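Local coordinates for protein Ifi204 (Mus musculus domesticus, PDB 5YZW) that probably acts as an interferon-inducible DNA sensor of the PYHIN family, its HINb domain of two OB folds being the likely DNA-recognising part, at residues A[5-11]-A[64-70]; A[105-111]-A[120-124]; A[147-152]-A[180-184]. All coordinates share one frame; numbering follows the deposited sequence. Where two conformers were deposited one is given.

Interaction 1 (A[5-11]-A[64-70]); sequences DHHHGPK and AISDYFG
His-7 and Tyr-68 bond backbone to backbone in both directions, His-7 N to Tyr-68 O at 2.9 Å and Tyr-68 N to His-7 O at 3.1 Å. Gly-70 N to Asp-5 O extends this antiparallel pairing on one side. On the other, the register slips by one residue through Gly-9 and the cis peptide before Pro-10, then resumes with two bonds between Lys-11 and Ile-65. In the gap, Asp-67 N donates a hydrogen bond to His-8 O.

Two polar side-chain pairs supplement the backbone bonds. In one of the two conformers of Asp-67, His-6 NE2 donates to the anti lone pair of Asp-67 OD1 over 3.2 Å, the ring and carboxylate nearly coplanar. Lys-11 bends near its end and brings NZ to Tyr-68 OH, a weak bond of 3.2 Å; Phe-44 adds a cation-pi partner.

Aromatic contacts occupy both faces of the sheet. Tyr-68 CG sits between the backbone N and the carbonyl carbon (chi1 58°), which turns the ring back under His-7, whose CB makes a CH-pi contact 3.8 Å from the ring centroid. On the other face, ring carbon CD2 of His-6 lies over the Phe-69 ring, 3.8 Å from CZ, the planes oblique at 50°.

With Asp-67 and Tyr-68 both opposite His-7, the arrangement is a G1 beta bulge in an antiparallel edge pairing of the first OB fold.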
loop_
_atom_site.group_PDB
_atom_site.type_symbol
_atom_site.label_atom_id
_atom_site.label_comp_id
_atom_site.label_asym_id
_atom_site.label_seq_id
_atom_site.Cartn_x
_atom_site.Cartn_y
_atom_site.Cartn_z
ATOM N N ASP A 5 11.677 12.552 10.961
ATOM C CA ASP A 5 10.354 13.158 10.833
ATOM C C ASP A 5 9.420 12.479 11.833
ATOM O O ASP A 5 8.452 11.804 11.486
ATOM C CB ASP A 5 9.836 13.043 9.402
ATOM C CG ASP A 5 8.541 13.849 9.172
ATOM O OD1 ASP A 5 8.424 14.979 9.698
ATOM O OD2 ASP A 5 7.632 13.363 8.465
ATOM N N HIS A 6 9.746 12.660 13.107
ATOM C CA HIS A 6 9.004 12.014 14.176
ATOM C C HIS A 6 7.853 12.902 14.633
ATOM O O HIS A 6 7.967 14.129 14.651
ATOM C CB HIS A 6 9.934 11.699 15.347
ATOM C CG HIS A 6 9.213 11.359 16.611
ATOM N ND1 HIS A 6 9.124 12.233 17.673
ATOM C CD2 HIS A 6 8.544 10.242 16.985
ATOM C CE1 HIS A 6 8.430 11.667 18.644
ATOM N NE2 HIS A 6 8.064 10.462 18.252
ATOM N N HIS A 7 6.734 12.275 14.992
ATOM C CA HIS A 7 5.552 13.003 15.437
ATOM C C HIS A 7 5.031 12.384 16.719
ATOM O O HIS A 7 4.880 11.166 16.811
ATOM C CB HIS A 7 4.459 13.010 14.370
ATOM C CG HIS A 7 4.865 13.708 13.115
ATOM N ND1 HIS A 7 4.670 15.060 12.917
ATOM C CD2 HIS A 7 5.477 13.248 11.998
ATOM C CE1 HIS A 7 5.139 15.400 11.729
ATOM N NE2 HIS A 7 5.636 14.319 11.153
ATOM N N HIS A 8 4.768 13.230 17.712
ATOM C CA HIS A 8 4.252 12.752 18.988
ATOM C C HIS A 8 2.857 12.166 18.846
ATOM O O HIS A 8 2.528 11.185 19.513
ATOM C CB HIS A 8 4.226 13.898 20.007
ATOM C CG HIS A 8 5.583 14.363 20.425
ATOM N ND1 HIS A 8 6.501 13.530 21.029
ATOM C CD2 HIS A 8 6.189 15.567 20.306
ATOM C CE1 HIS A 8 7.611 14.204 21.271
ATOM N NE2 HIS A 8 7.449 15.442 20.837
ATOM N N GLY A 9 2.005 12.769 18.017
ATOM C CA GLY A 9 0.613 12.375 18.023
ATOM C C GLY A 9 -0.035 12.878 19.293
ATOM O O GLY A 9 0.522 13.749 19.975
ATOM N N PRO A 10 -1.231 12.349 19.642
ATOM C CA PRO A 10 -1.911 11.288 18.870
ATOM C C PRO A 10 -2.727 11.771 17.658
ATOM O O PRO A 10 -3.317 12.854 17.704
ATOM C CB PRO A 10 -2.841 10.658 19.906
ATOM C CG PRO A 10 -3.216 11.853 20.856
ATOM C CD PRO A 10 -2.010 12.791 20.823
ATOM N N LYS A 11 -2.730 10.980 16.579
ATOM C CA LYS A 11 -3.638 11.182 15.450
ATOM C C LYS A 11 -4.791 10.197 15.575
ATOM O O LYS A 11 -4.568 8.987 15.713
ATOM C CB LYS A 11 -2.944 10.976 14.091
ATOM C CG LYS A 11 -3.797 11.456 12.874
ATOM C CD LYS A 11 -3.174 11.072 11.476
ATOM C CE LYS A 11 -1.791 11.653 11.317
ATOM N NZ LYS A 11 -1.807 13.142 11.466
ATOM N N ALA A 64 -6.038 5.606 17.893
ATOM C CA ALA A 64 -5.214 6.790 18.142
ATOM C C ALA A 64 -3.760 6.388 17.931
ATOM O O ALA A 64 -3.291 5.422 18.540
ATOM C CB ALA A 64 -5.456 7.346 19.568
ATOM N N ILE A 65 -3.053 7.088 17.044
ATOM C CA ILE A 65 -1.690 6.713 16.670
ATOM C C ILE A 65 -0.720 7.755 17.221
ATOM O O ILE A 65 -0.827 8.939 16.887
ATOM C CB ILE A 65 -1.527 6.584 15.145
ATOM C CG1 ILE A 65 -2.502 5.552 14.560
ATOM C CG2 ILE A 65 -0.087 6.207 14.812
ATOM C CD1 ILE A 65 -2.437 5.453 13.009
ATOM N N SER A 66 0.257 7.314 18.012
ATOM C CA SER A 66 1.282 8.208 18.543
ATOM C C SER A 66 2.680 7.720 18.178
ATOM O O SER A 66 2.862 6.606 17.694
ATOM C CB SER A 66 1.155 8.335 20.074
ATOM O OG SER A 66 -0.188 8.564 20.446
ATOM N N ASP A 67 3.660 8.570 18.494
ATOM C CA ASP A 67 5.067 8.346 18.187
ATOM C C ASP A 67 5.252 7.637 16.854
ATOM O O ASP A 67 5.787 6.521 16.822
ATOM C CB ASP A 67 5.736 7.555 19.313
ATOM C CG ASP A 67 5.728 8.310 20.635
ATOM O OD1 ASP A 67 6.418 9.353 20.731
ATOM O OD2 ASP A 67 5.024 7.874 21.570
ATOM N N TYR A 68 4.808 8.257 15.770
ATOM C CA TYR A 68 4.866 7.670 14.446
ATOM C C TYR A 68 5.821 8.491 13.599
ATOM O O TYR A 68 6.183 9.616 13.949
ATOM C CB TYR A 68 3.472 7.610 13.810
ATOM C CG TYR A 68 2.763 8.954 13.671
ATOM C CD1 TYR A 68 2.926 9.732 12.527
ATOM C CD2 TYR A 68 1.916 9.432 14.666
ATOM C CE1 TYR A 68 2.282 10.949 12.378
ATOM C CE2 TYR A 68 1.252 10.669 14.520
ATOM C CZ TYR A 68 1.443 11.408 13.381
ATOM O OH TYR A 68 0.821 12.618 13.204
ATOM N N PHE A 69 6.245 7.911 12.492
ATOM C CA PHE A 69 7.266 8.515 11.659
ATOM C C PHE A 69 6.733 8.686 10.248
ATOM O O PHE A 69 6.049 7.794 9.729
ATOM C CB PHE A 69 8.525 7.663 11.623
ATOM C CG PHE A 69 9.261 7.624 12.919
ATOM C CD1 PHE A 69 8.865 6.766 13.929
ATOM C CD2 PHE A 69 10.360 8.450 13.125
ATOM C CE1 PHE A 69 9.544 6.736 15.130
ATOM C CE2 PHE A 69 11.048 8.421 14.318
ATOM C CZ PHE A 69 10.638 7.563 15.325
ATOM N N GLY A 70 7.040 9.825 9.647
ATOM C CA GLY A 70 6.731 10.071 8.255
ATOM C C GLY A 70 7.948 9.786 7.404
ATOM O O GLY A 70 9.022 10.342 7.635
#

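Interaction 2 (A[105-111]-A[120-124])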
loop_
_atom_site.group_PDB
_atom_site.type_symbol
_atom_site.label_atom_id
_atom_site.label_comp_id
_atom_site.label_asym_id
_atom_site.label_seq_id
_atom_site.Cartn_x
_atom_site.Cartn_y
_atom_site.Cartn_z
ATOM N N THR A 105 -7.977 3.935 -7.374
ATOM C CA THR A 105 -6.845 3.481 -8.161
ATOM C C THR A 105 -6.469 4.554 -9.172
ATOM O O THR A 105 -7.337 5.013 -9.928
ATOM C CB THR A 105 -7.180 2.178 -8.880
ATOM O OG1 THR A 105 -7.109 1.081 -7.955
ATOM C CG2 THR A 105 -6.206 1.932 -10.018
ATOM N N PRO A 106 -5.217 5.009 -9.205
ATOM C CA PRO A 106 -4.833 6.027 -10.190
ATOM C C PRO A 106 -4.957 5.482 -11.609
ATOM O O PRO A 106 -4.640 4.318 -11.873
ATOM C CB PRO A 106 -3.367 6.344 -9.839
ATOM C CG PRO A 106 -3.066 5.615 -8.569
ATOM C CD PRO A 106 -4.077 4.531 -8.409
ATOM N N LYS A 107 -5.442 6.320 -12.524
ATOM C CA LYS A 107 -5.480 5.905 -13.924
ATOM C C LYS A 107 -4.067 5.884 -14.504
ATOM O O LYS A 107 -3.215 6.706 -14.150
ATOM C CB LYS A 107 -6.398 6.815 -14.747
ATOM C CG LYS A 107 -7.862 6.787 -14.287
ATOM C CD LYS A 107 -8.803 6.278 -15.364
ATOM C CE LYS A 107 -10.006 5.543 -14.771
ATOM N NZ LYS A 107 -11.061 5.259 -15.788
ATOM N N ILE A 108 -3.812 4.910 -15.377
ATOM C CA ILE A 108 -2.468 4.720 -15.923
ATOM C C ILE A 108 -1.959 6.000 -16.573
ATOM O O ILE A 108 -0.799 6.389 -16.381
ATOM C CB ILE A 108 -2.466 3.529 -16.900
ATOM C CG1 ILE A 108 -2.688 2.227 -16.123
ATOM C CG2 ILE A 108 -1.183 3.493 -17.737
ATOM C CD1 ILE A 108 -2.255 0.984 -16.852
ATOM N N SER A 109 -2.821 6.689 -17.332
ATOM C CA SER A 109 -2.407 7.937 -17.968
ATOM C C SER A 109 -1.965 8.953 -16.931
ATOM O O SER A 109 -1.034 9.728 -17.169
ATOM C CB SER A 109 -3.541 8.513 -18.818
ATOM O OG SER A 109 -4.731 8.656 -18.059
ATOM N N TYR A 110 -2.619 8.958 -15.767
ATOM C CA TYR A 110 -2.239 9.890 -14.714
ATOM C C TYR A 110 -0.883 9.540 -14.119
ATOM O O TYR A 110 -0.144 10.435 -13.692
ATOM C CB TYR A 110 -3.306 9.913 -13.617
ATOM C CG TYR A 110 -2.952 10.781 -12.444
ATOM C CD1 TYR A 110 -3.054 12.164 -12.520
ATOM C CD2 TYR A 110 -2.508 10.226 -11.261
ATOM C CE1 TYR A 110 -2.726 12.963 -11.442
ATOM C CE2 TYR A 110 -2.175 11.017 -10.182
ATOM C CZ TYR A 110 -2.287 12.384 -10.276
ATOM O OH TYR A 110 -1.957 13.175 -9.191
ATOM N N LEU A 111 -0.542 8.248 -14.080
ATOM C CA LEU A 111 0.769 7.849 -13.587
ATOM C C LEU A 111 1.882 8.361 -14.488
ATOM O O LEU A 111 2.984 8.649 -14.004
ATOM C CB LEU A 111 0.851 6.335 -13.469
ATOM C CG LEU A 111 0.033 5.706 -12.353
ATOM C CD1 LEU A 111 0.432 4.253 -12.191
ATOM C CD2 LEU A 111 0.253 6.464 -11.052
ATOM N N VAL A 120 3.209 3.750 -5.478
ATOM C CA VAL A 120 1.881 3.707 -6.079
ATOM C C VAL A 120 1.144 2.483 -5.546
ATOM O O VAL A 120 1.757 1.435 -5.310
ATOM C CB VAL A 120 1.976 3.672 -7.625
ATOM C CG1 VAL A 120 0.604 3.441 -8.265
ATOM C CG2 VAL A 120 2.596 4.961 -8.144
ATOM N N SER A 121 -0.168 2.624 -5.345
ATOM C CA SER A 121 -1.055 1.544 -4.948
ATOM C C SER A 121 -2.248 1.570 -5.884
ATOM O O SER A 121 -2.714 2.647 -6.256
ATOM C CB SER A 121 -1.540 1.718 -3.502
ATOM O OG SER A 121 -0.557 1.280 -2.577
ATOM N N GLY A 122 -2.744 0.404 -6.273
ATOM C CA GLY A 122 -3.824 0.358 -7.244
ATOM C C GLY A 122 -4.192 -1.066 -7.597
ATOM O O GLY A 122 -3.417 -2.003 -7.378
ATOM N N GLU A 123 -5.398 -1.207 -8.149
ATOM C CA GLU A 123 -5.912 -2.486 -8.618
ATOM C C GLU A 123 -6.075 -2.419 -10.126
ATOM O O GLU A 123 -6.816 -1.571 -10.633
ATOM C CB GLU A 123 -7.248 -2.825 -7.964
ATOM C CG GLU A 123 -7.268 -2.725 -6.459
ATOM C CD GLU A 123 -8.621 -3.091 -5.880
ATOM O OE1 GLU A 123 -8.796 -2.967 -4.651
ATOM O OE2 GLU A 123 -9.506 -3.502 -6.659
ATOM N N TYR A 124 -5.409 -3.325 -10.839
ATOM C CA TYR A 124 -5.383 -3.285 -12.292
ATOM C C TYR A 124 -5.624 -4.674 -12.870
ATOM O O TYR A 124 -5.380 -5.696 -12.220
ATOM C CB TYR A 124 -4.043 -2.738 -12.804
ATOM C CG TYR A 124 -3.715 -1.362 -12.294
ATOM C CD1 TYR A 124 -4.241 -0.233 -12.900
ATOM C CD2 TYR A 124 -2.910 -1.192 -11.176
ATOM C CE1 TYR A 124 -3.943 1.034 -12.435
ATOM C CE2 TYR A 124 -2.617 0.078 -10.690
ATOM C CZ TYR A 124 -3.139 1.187 -11.327
ATOM O OH TYR A 124 -2.860 2.455 -10.851
#
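The entry to the second OB fold of the HIN domain is the setting here: Thr-105 and Pro-106, leading into the short helix 108-112, lie against the opening part of strand 119-132, where they meet Gly-122, Glu-123 and Tyr-124. Thr-105 divides its two branches between different tasks. With chi1 at -78°, OG1 lies beside its own backbone N and accepts the amide of Glu-123 N at 2.9 Å, a fairly straight bond (165° at the hydrogen). The methyl, pointing away from that N, reaches the tyrosine instead, CG2 standing 3.4 Å from Tyr-124 CZ and meeting the ring obliquely.

Tyr-124 crosses the proline ring at about a right angle. Its OH donates to Pro-106 O at 2.8 Å, the acceptor lying at the ring edge and the donor tilted 19° from the carbonyl plane. Pro-106 also brings CD to within 3.2 Å of Ser-121 O. Deeper in, the helix supplies hydrocarbon: Leu-111 CD1 meets Val-120 CG1 tip to tip at 4.0 Å, while Ile-108 CG1 comes obliquely to Tyr-124 CE1 at 4.1 Å. The carboxylate of Glu-123 turns to Arg-167 in a salt bridge.

Val-120, Gly-122 and Tyr-124 spend backbone bonds on Phe-171, Leu-168 and Leu-166, whereas the intervening amide of Glu-123 is taken by a threonine hydroxyl. Two polar bonds thus fix the lead-in to the helix against the strand, one through the amide of Glu-123 and one through the hydroxyl of Tyr-124; the latter gives the polar end of this buried residue a carbonyl partner.

Interaction 3 (A[147-152]-A[180-184])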
loop_
_atom_site.group_PDB
_atom_site.type_symbol
_atom_site.label_atom_id
_atom_site.label_comp_id
_atom_site.label_asym_id
_atom_site.label_seq_id
_atom_site.Cartn_x
_atom_site.Cartn_y
_atom_site.Cartn_z
ATOM N N MET A 147 0.999 -0.475 -19.145
ATOM C CA MET A 147 2.351 -0.458 -18.595
ATOM C C MET A 147 2.688 -1.852 -18.080
ATOM O O MET A 147 1.869 -2.774 -18.125
ATOM C CB MET A 147 2.503 0.609 -17.497
ATOM C CG MET A 147 1.412 0.594 -16.432
ATOM S SD MET A 147 1.526 1.885 -15.137
ATOM C CE MET A 147 3.266 2.271 -15.128
ATOM N N GLU A 148 3.918 -2.002 -17.600
ATOM C CA GLU A 148 4.425 -3.260 -17.071
ATOM C C GLU A 148 4.536 -3.173 -15.557
ATOM O O GLU A 148 4.970 -2.154 -15.019
ATOM C CB GLU A 148 5.810 -3.592 -17.638
ATOM C CG GLU A 148 5.861 -4.098 -19.040
ATOM C CD GLU A 148 7.284 -4.444 -19.443
ATOM O OE1 GLU A 148 8.222 -3.850 -18.864
ATOM O OE2 GLU A 148 7.468 -5.309 -20.325
ATOM N N VAL A 149 4.156 -4.243 -14.872
ATOM C CA VAL A 149 4.511 -4.441 -13.476
ATOM C C VAL A 149 5.689 -5.400 -13.444
ATOM O O VAL A 149 5.604 -6.515 -13.968
ATOM C CB VAL A 149 3.329 -4.981 -12.660
ATOM C CG1 VAL A 149 3.742 -5.193 -11.207
ATOM C CG2 VAL A 149 2.148 -4.020 -12.737
ATOM N N VAL A 150 6.801 -4.963 -12.869
ATOM C CA VAL A 150 8.008 -5.775 -12.793
ATOM C C VAL A 150 8.095 -6.353 -11.391
ATOM O O VAL A 150 8.178 -5.612 -10.399
ATOM C CB VAL A 150 9.262 -4.961 -13.147
ATOM C CG1 VAL A 150 10.497 -5.855 -13.131
ATOM C CG2 VAL A 150 9.098 -4.336 -14.529
ATOM N N VAL A 151 8.053 -7.674 -11.300
ATOM C CA VAL A 151 8.105 -8.378 -10.027
ATOM C C VAL A 151 9.381 -9.201 -9.970
ATOM O O VAL A 151 9.713 -9.928 -10.919
ATOM C CB VAL A 151 6.857 -9.247 -9.817
ATOM C CG1 VAL A 151 6.944 -9.998 -8.495
ATOM C CG2 VAL A 151 5.612 -8.364 -9.827
ATOM N N TYR A 152 10.100 -9.077 -8.862
ATOM C CA TYR A 152 11.283 -9.874 -8.575
ATOM C C TYR A 152 11.249 -10.319 -7.117
ATOM O O TYR A 152 10.770 -9.588 -6.249
ATOM C CB TYR A 152 12.554 -9.070 -8.836
ATOM C CG TYR A 152 13.807 -9.865 -8.630
ATOM C CD1 TYR A 152 14.263 -10.733 -9.615
ATOM C CD2 TYR A 152 14.535 -9.762 -7.452
ATOM C CE1 TYR A 152 15.408 -11.471 -9.436
ATOM C CE2 TYR A 152 15.686 -10.498 -7.263
ATOM C CZ TYR A 152 16.116 -11.351 -8.260
ATOM O OH TYR A 152 17.261 -12.088 -8.084
ATOM N N TRP A 180 6.633 2.796 -19.068
ATOM C CA TRP A 180 6.625 2.986 -17.631
ATOM C C TRP A 180 6.417 1.646 -16.938
ATOM O O TRP A 180 5.814 0.727 -17.499
ATOM C CB TRP A 180 5.526 3.967 -17.219
ATOM C CG TRP A 180 5.748 5.376 -17.679
ATOM C CD1 TRP A 180 5.580 5.861 -18.943
ATOM C CD2 TRP A 180 6.169 6.488 -16.876
ATOM N NE1 TRP A 180 5.871 7.203 -18.978
ATOM C CE2 TRP A 180 6.237 7.612 -17.722
ATOM C CE3 TRP A 180 6.501 6.642 -15.525
ATOM C CZ2 TRP A 180 6.620 8.874 -17.259
ATOM C CZ3 TRP A 180 6.876 7.904 -15.066
ATOM C CH2 TRP A 180 6.935 8.998 -15.931
ATOM N N GLN A 181 6.914 1.547 -15.706
ATOM C CA GLN A 181 6.855 0.314 -14.932
ATOM C C GLN A 181 6.476 0.625 -13.490
ATOM O O GLN A 181 6.756 1.714 -12.979
ATOM C CB GLN A 181 8.196 -0.433 -14.938
ATOM C CG GLN A 181 8.789 -0.680 -16.341
ATOM C CD GLN A 181 9.624 0.490 -16.842
ATOM O OE1 GLN A 181 10.190 1.247 -16.048
ATOM N NE2 GLN A 181 9.690 0.655 -18.164
ATOM N N LEU A 182 5.851 -0.348 -12.841
ATOM C CA LEU A 182 5.666 -0.373 -11.399
ATOM C C LEU A 182 6.524 -1.529 -10.899
ATOM O O LEU A 182 6.228 -2.699 -11.179
ATOM C CB LEU A 182 4.198 -0.550 -11.034
ATOM C CG LEU A 182 3.280 0.621 -11.376
ATOM C CD1 LEU A 182 1.833 0.197 -11.182
ATOM C CD2 LEU A 182 3.612 1.803 -10.475
ATOM N N ARG A 183 7.602 -1.194 -10.200
ATOM C CA ARG A 183 8.579 -2.160 -9.724
ATOM C C ARG A 183 8.298 -2.562 -8.284
ATOM O O ARG A 183 8.151 -1.707 -7.399
ATOM C CB ARG A 183 9.988 -1.574 -9.834
ATOM C CG ARG A 183 10.656 -1.830 -11.159
ATOM C CD ARG A 183 11.812 -0.893 -11.364
ATOM N NE ARG A 183 12.021 -0.648 -12.791
ATOM C CZ ARG A 183 12.660 -1.486 -13.607
ATOM N NH1 ARG A 183 13.149 -2.627 -13.139
ATOM N NH2 ARG A 183 12.804 -1.182 -14.892
ATOM N N SER A 184 8.238 -3.865 -8.050
ATOM C CA SER A 184 8.242 -4.375 -6.690
ATOM C C SER A 184 9.485 -3.886 -5.960
ATOM O O SER A 184 10.575 -3.820 -6.536
ATOM C CB SER A 184 8.204 -5.900 -6.714
ATOM O OG SER A 184 9.456 -6.416 -7.147
HETATM O O HOH W 1 11.672 -6.810 -5.553
#
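Glu-148 and Gln-181, Val-149 and Leu-182, and Val-150 and Arg-183 pair in parallel, joining strand 145-151 to strand 180-183. This is the parallel pairing of the third and fifth strands that closes an OB barrel, here the second of the HIN domain. The short strand axes cross at -29°.

The backbone bonds alternate as parallel strands require. Glu-148 uses both of its groups: N reaches Trp-180 O in a long, weak bond of 3.3 Å, and O accepts from Leu-182 N at 3.0 Å. Val-150 does likewise, N donating to Leu-182 O at 2.9 Å and O accepting Ser-184 N at 2.9 Å, the last bond almost straight (175° at the hydrogen). The alternate residues turn to the flanking strands: Met-147, Val-149 and Val-151 bond to strand 135-142, while Gln-181 and Arg-183 bond to strand 171-175. Each strand is therefore gripped from two flanks.

On the face of Gln-181 and Arg-183, side chains run alongside Val-150, but their polar ends look elsewhere: Arg-183 NE bonds to Thr-174 OG1, as does Gln-181 OE1 in one of its two conformers. At the strand start, the bent chain of Met-147 lays CE 3.5 Å from Trp-180 CB, and the methionine continues onto Ile-108 and Leu-111 of helix 108-112.

Where the regular pattern runs out, a side chain takes over. Ser-184 OG, placed between its own backbone N and carbonyl carbon (chi1 72°), accepts Tyr-152 N at 3.2 Å. A water completes the join, 2.8 Å from Ser-184 OG and donating to Tyr-152 O at 3.0 Å.

In the fold
Interaction 1 belongs to the first OB fold and lies near the surface, its centre about 28 Å from that of interaction 2 and 32 Å from that of interaction 3, on the opposite side of the chain's centre. Interactions 2 and 3 share the second fold, reach the same sheet and touch, Val-120 of one packing on Leu-182 of the other. The chemistry follows the place. At the surface, histidines, a carboxylate and a lysine supplement irregular antiparallel pairing. In the partly buried pair, hydrocarbon fills the interior; interaction 2 relies on two hydroxyl-mediated bonds, whereas interaction 3 is chiefly a regular run of parallel backbone bonds.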